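Local structure of putative metal-dependent isothiocyanate hydrolase SaxA (Pectobacterium carotovorum, 6BRM) at residues 18-26 and 55-63. The protein probably hydrolyses isothiocyanates as a zinc-dependent enzyme of the metallo-beta-lactamase superfamily, with two zinc ions bound per chain. Numbering follows the deposited sequence.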
ATOM      1  N   LYS B  18       0.954  15.775 -26.556  1.00 51.90           N
ATOM      2  CA  LYS B  18       0.914  14.328 -26.821  1.00 52.98           C
ATOM      3  C   LYS B  18      -0.457  13.791 -26.436  1.00 52.88           C
ATOM      4  O   LYS B  18      -1.048  14.267 -25.468  1.00 53.06           O
ATOM      5  CB  LYS B  18       1.980  13.584 -26.008  1.00 53.99           C
ATOM      6  CG  LYS B  18       3.408  14.065 -26.214  1.00 55.37           C
ATOM      7  CD  LYS B  18       3.908  13.816 -27.633  1.00 56.57           C
ATOM      8  CE  LYS B  18       5.365  14.229 -27.811  1.00 57.72           C
ATOM      9  NZ  LYS B  18       5.665  15.600 -27.304  1.00 58.99           N
ATOM     10  N   LYS B  19      -0.951  12.807 -27.191  1.00 53.31           N
ATOM     11  CA  LYS B  19      -2.241  12.159 -26.920  1.00 52.82           C
ATOM     12  C   LYS B  19      -2.042  10.729 -26.420  1.00 51.58           C
ATOM     13  O   LYS B  19      -1.222   9.987 -26.962  1.00 50.65           O
ATOM     14  CB  LYS B  19      -3.096  12.125 -28.182  1.00 54.84           C
ATOM     15  CG  LYS B  19      -3.604  13.482 -28.637  1.00 57.13           C
ATOM     16  CD  LYS B  19      -4.656  13.344 -29.731  1.00 58.34           C
ATOM     17  CE  LYS B  19      -6.020  12.964 -29.165  1.00 59.62           C
ATOM     18  NZ  LYS B  19      -7.052  12.784 -30.222  1.00 60.85           N
ATOM     19  N   PHE B  20      -2.804  10.355 -25.392  1.00 50.65           N
ATOM     20  CA  PHE B  20      -2.796   8.998 -24.841  1.00 48.66           C
ATOM     21  C   PHE B  20      -4.213   8.451 -24.830  1.00 49.41           C
ATOM     22  O   PHE B  20      -5.171   9.218 -24.754  1.00 50.06           O
ATOM     23  CB  PHE B  20      -2.266   8.994 -23.404  1.00 47.72           C
ATOM     24  CG  PHE B  20      -0.955   9.700 -23.240  1.00 46.97           C
ATOM     25  CD1 PHE B  20       0.226   9.105 -23.673  1.00 47.09           C
ATOM     26  CD2 PHE B  20      -0.896  10.959 -22.662  1.00 46.26           C
ATOM     27  CE1 PHE B  20       1.444   9.751 -23.528  1.00 46.05           C
ATOM     28  CE2 PHE B  20       0.319  11.613 -22.513  1.00 47.09           C
ATOM     29  CZ  PHE B  20       1.489  11.008 -22.946  1.00 47.06           C
ATOM     30  N   LEU B  21      -4.327   7.126 -24.905  1.00 48.27           N
ATOM     31  CA  LEU B  21      -5.586   6.417 -24.699  1.00 47.16           C
ATOM     32  C   LEU B  21      -5.380   5.489 -23.509  1.00 47.71           C
ATOM     33  O   LEU B  21      -4.667   4.493 -23.620  1.00 46.98           O
ATOM     34  CB  LEU B  21      -5.968   5.631 -25.961  1.00 46.59           C
ATOM     35  CG  LEU B  21      -7.165   4.668 -25.940  1.00 46.17           C
ATOM     36  CD1 LEU B  21      -8.469   5.345 -25.545  1.00 45.48           C
ATOM     37  CD2 LEU B  21      -7.309   4.007 -27.303  1.00 46.53           C
ATOM     38  N   ILE B  22      -5.990   5.829 -22.371  1.00 48.20           N
ATOM     39  CA  ILE B  22      -5.836   5.058 -21.138  1.00 48.86           C
ATOM     40  C   ILE B  22      -6.970   4.041 -21.031  1.00 50.95           C
ATOM     41  O   ILE B  22      -8.140   4.416 -21.103  1.00 53.50           O
ATOM     42  CB  ILE B  22      -5.821   5.975 -19.883  1.00 49.09           C
ATOM     43  CG1 ILE B  22      -4.602   6.919 -19.912  1.00 49.87           C
ATOM     44  CG2 ILE B  22      -5.829   5.148 -18.595  1.00 48.58           C
ATOM     45  CD1 ILE B  22      -4.910   8.329 -20.366  1.00 50.25           C
ATOM     46  N   ASP B  23      -6.609   2.766 -20.856  1.00 51.18           N
ATOM     47  CA  ASP B  23      -7.553   1.669 -20.597  1.00 51.65           C
ATOM     48  C   ASP B  23      -8.667   1.525 -21.652  1.00 51.94           C
ATOM     49  O   ASP B  23      -9.836   1.797 -21.364  1.00 52.24           O
ATOM     50  CB  ASP B  23      -8.148   1.812 -19.188  1.00 53.41           C
ATOM     51  CG  ASP B  23      -7.095   1.714 -18.093  1.00 54.05           C
ATOM     52  OD1 ASP B  23      -5.886   1.765 -18.406  1.00 55.19           O
ATOM     53  OD2 ASP B  23      -7.482   1.586 -16.913  1.00 53.30           O
ATOM     54  N   PRO B  24      -8.308   1.080 -22.871  1.00 52.28           N
ATOM     55  CA  PRO B  24      -9.302   0.984 -23.947  1.00 53.98           C
ATOM     56  C   PRO B  24     -10.271  -0.207 -23.823  1.00 55.91           C
ATOM     57  O   PRO B  24      -9.851  -1.363 -23.921  1.00 55.23           O
ATOM     58  CB  PRO B  24      -8.446   0.873 -25.226  1.00 54.68           C
ATOM     59  CG  PRO B  24      -7.015   0.824 -24.793  1.00 53.70           C
ATOM     60  CD  PRO B  24      -6.980   0.619 -23.312  1.00 52.90           C
ATOM     61  N   MET B  25     -11.551   0.096 -23.587  1.00 58.90           N
ATOM     62  CA  MET B  25     -12.645  -0.873 -23.701  1.00 60.61           C
ATOM     63  C   MET B  25     -13.432  -0.511 -24.964  1.00 63.11           C
ATOM     64  O   MET B  25     -14.136   0.502 -24.987  1.00 65.51           O
ATOM     65  CB  MET B  25     -13.547  -0.821 -22.466  1.00 60.80           C
ATOM     66  CG  MET B  25     -14.459  -2.030 -22.314  1.00 62.32           C
ATOM     67  SD  MET B  25     -16.072  -1.696 -21.572  1.00 63.78           S
ATOM     68  CE  MET B  25     -15.639  -0.976 -19.992  1.00 63.62           C
ATOM     69  N   LEU B  26     -13.296  -1.332 -26.008  1.00 64.27           N
ATOM     70  CA  LEU B  26     -13.796  -1.008 -27.356  1.00 66.41           C
ATOM     71  C   LEU B  26     -14.898  -1.944 -27.904  1.00 68.73           C
ATOM     72  O   LEU B  26     -15.226  -1.877 -29.093  1.00 70.09           O
ATOM     73  CB  LEU B  26     -12.601  -0.951 -28.332  1.00 66.54           C
ATOM     74  CG  LEU B  26     -11.948   0.416 -28.564  1.00 66.21           C
ATOM     75  CD1 LEU B  26     -11.595   1.124 -27.264  1.00 65.80           C
ATOM     76  CD2 LEU B  26     -10.714   0.244 -29.436  1.00 66.94           C
ATOM     77  N   GLU B  55     -12.064   5.011 -34.830  1.00 77.07           N
ATOM     78  CA  GLU B  55     -11.004   5.718 -35.574  1.00 77.34           C
ATOM     79  C   GLU B  55     -10.456   6.926 -34.807  1.00 76.70           C
ATOM     80  O   GLU B  55      -9.244   7.156 -34.792  1.00 74.11           O
ATOM     81  CB  GLU B  55     -11.496   6.177 -36.959  1.00 78.44           C
ATOM     82  CG  GLU B  55     -11.511   5.095 -38.037  1.00 79.06           C
ATOM     83  CD  GLU B  55     -12.677   4.123 -37.938  1.00 78.85           C
ATOM     84  OE1 GLU B  55     -13.546   4.280 -37.047  1.00 76.73           O
ATOM     85  OE2 GLU B  55     -12.720   3.189 -38.767  1.00 78.45           O
ATOM     86  N   ASP B  56     -11.354   7.686 -34.179  1.00 76.66           N
ATOM     87  CA  ASP B  56     -10.973   8.851 -33.372  1.00 77.51           C
ATOM     88  C   ASP B  56     -10.159   8.461 -32.134  1.00 76.36           C
ATOM     89  O   ASP B  56      -9.245   9.190 -31.742  1.00 76.32           O
ATOM     90  CB  ASP B  56     -12.213   9.653 -32.942  1.00 77.87           C
ATOM     91  CG  ASP B  56     -12.940  10.303 -34.115  1.00 77.65           C
ATOM     92  OD1 ASP B  56     -12.542  10.095 -35.284  1.00 75.97           O
ATOM     93  OD2 ASP B  56     -13.924  11.028 -33.860  1.00 78.28           O
ATOM     94  N   LEU B  57     -10.496   7.321 -31.526  1.00 73.72           N
ATOM     95  CA  LEU B  57      -9.765   6.812 -30.355  1.00 72.44           C
ATOM     96  C   LEU B  57      -8.312   6.437 -30.658  1.00 71.30           C
ATOM     97  O   LEU B  57      -7.437   6.644 -29.815  1.00 71.74           O
ATOM     98  CB  LEU B  57     -10.480   5.609 -29.726  1.00 71.93           C
ATOM     99  CG  LEU B  57     -11.567   5.934 -28.701  1.00 71.98           C
ATOM    100  CD1 LEU B  57     -12.702   6.729 -29.323  1.00 71.43           C
ATOM    101  CD2 LEU B  57     -12.087   4.645 -28.081  1.00 72.04           C
ATOM    102  N   LEU B  58      -8.065   5.888 -31.847  1.00 69.78           N
ATOM    103  CA  LEU B  58      -6.733   5.381 -32.213  1.00 68.68           C
ATOM    104  C   LEU B  58      -5.721   6.450 -32.672  1.00 66.62           C
ATOM    105  O   LEU B  58      -4.522   6.162 -32.734  1.00 66.05           O
ATOM    106  CB  LEU B  58      -6.858   4.275 -33.273  1.00 68.52           C
ATOM    107  CG  LEU B  58      -7.682   3.045 -32.862  1.00 68.79           C
ATOM    108  CD1 LEU B  58      -7.806   2.064 -34.021  1.00 68.12           C
ATOM    109  CD2 LEU B  58      -7.093   2.359 -31.636  1.00 68.81           C
ATOM    110  N   ALA B  59      -6.189   7.663 -32.987  1.00 64.45           N
ATOM    111  CA  ALA B  59      -5.296   8.787 -33.326  1.00 63.55           C
ATOM    112  C   ALA B  59      -4.538   9.242 -32.074  1.00 61.56           C
ATOM    113  O   ALA B  59      -4.872  10.262 -31.460  1.00 60.84           O
ATOM    114  CB  ALA B  59      -6.085   9.945 -33.931  1.00 63.32           C
ATOM    115  N   VAL B  60      -3.512   8.469 -31.715  1.00 58.53           N
ATOM    116  CA  VAL B  60      -2.895   8.524 -30.385  1.00 57.22           C
ATOM    117  C   VAL B  60      -1.412   8.119 -30.465  1.00 56.34           C
ATOM    118  O   VAL B  60      -1.027   7.313 -31.317  1.00 57.30           O
ATOM    119  CB  VAL B  60      -3.725   7.641 -29.400  1.00 55.84           C
ATOM    120  CG1 VAL B  60      -2.893   7.036 -28.274  1.00 56.41           C
ATOM    121  CG2 VAL B  60      -4.889   8.439 -28.819  1.00 55.88           C
ATOM    122  N   ASP B  61      -0.592   8.692 -29.580  1.00 54.45           N
ATOM    123  CA  ASP B  61       0.854   8.413 -29.537  1.00 53.42           C
ATOM    124  C   ASP B  61       1.182   7.103 -28.827  1.00 51.72           C
ATOM    125  O   ASP B  61       2.092   6.383 -29.242  1.00 50.70           O
ATOM    126  CB  ASP B  61       1.611   9.560 -28.860  1.00 53.33           C
ATOM    127  CG  ASP B  61       1.634  10.816 -29.700  1.00 52.27           C
ATOM    128  OD1 ASP B  61       2.163  10.755 -30.828  1.00 51.44           O
ATOM    129  OD2 ASP B  61       1.133  11.862 -29.236  1.00 52.09           O
ATOM    130  N   ALA B  62       0.466   6.817 -27.743  1.00 50.99           N
ATOM    131  CA  ALA B  62       0.621   5.549 -27.024  1.00 51.00           C
ATOM    132  C   ALA B  62      -0.609   5.197 -26.189  1.00 49.71           C
ATOM    133  O   ALA B  62      -1.385   6.070 -25.810  1.00 48.85           O
ATOM    134  CB  ALA B  62       1.857   5.600 -26.138  1.00 51.42           C
ATOM    135  N   VAL B  63      -0.763   3.904 -25.914  1.00 49.59           N
ATOM    136  CA  VAL B  63      -1.831   3.376 -25.065  1.00 50.10           C
ATOM    137  C   VAL B  63      -1.242   3.102 -23.679  1.00 49.42           C
ATOM    138  O   VAL B  63      -0.082   2.706 -23.567  1.00 48.84           O
ATOM    139  CB  VAL B  63      -2.421   2.079 -25.674  1.00 51.13           C
ATOM    140  CG1 VAL B  63      -3.466   1.450 -24.764  1.00 51.29           C
ATOM    141  CG2 VAL B  63      -3.033   2.358 -27.045  1.00 51.84           C
TER
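K19 and D61 grip each other twice where strand 18-22 meets the chain entering strand 62-64. D61 OD2 accepts the N-H of K19 (N to OD2 3.1 Å) through its anti lone pair, and D61 N returns a 3.0 Å bond to K19 O, tilted 33° from the carbonyl plane. With CG of D61 beside its own backbone N (chi1 -70°), OD2 is carried across to the K19 amide. F20 pairs with A62 in parallel register, its CA-H directed at A62 O. L21 pairs with V63, and the side chains of these two point to the face opposite that of F20 and A62. L21 N bonds A62 O at 3.3 Å, in the carbonyl plane, consistent with the parallel pairing; I64 is its next backbone partner. L21 CB lies 4.1 Å from V60 CG1, while its CD2 approaches L57 O of helix 54-58. Beyond the strand, P24 CG meets V63 CG1 at 3.6 Å, and L26 CD1 passes L57 CD2 at 3.6 Å, the side chains running in opposite directions. In this beta-alpha-beta unit, polar K19-D61 bonds give way to apolar packing; the following loop leads to the zinc site, where D23 OD2 is hydrogen-bonded to ND1 of zinc ligand H72, a second-shell contact.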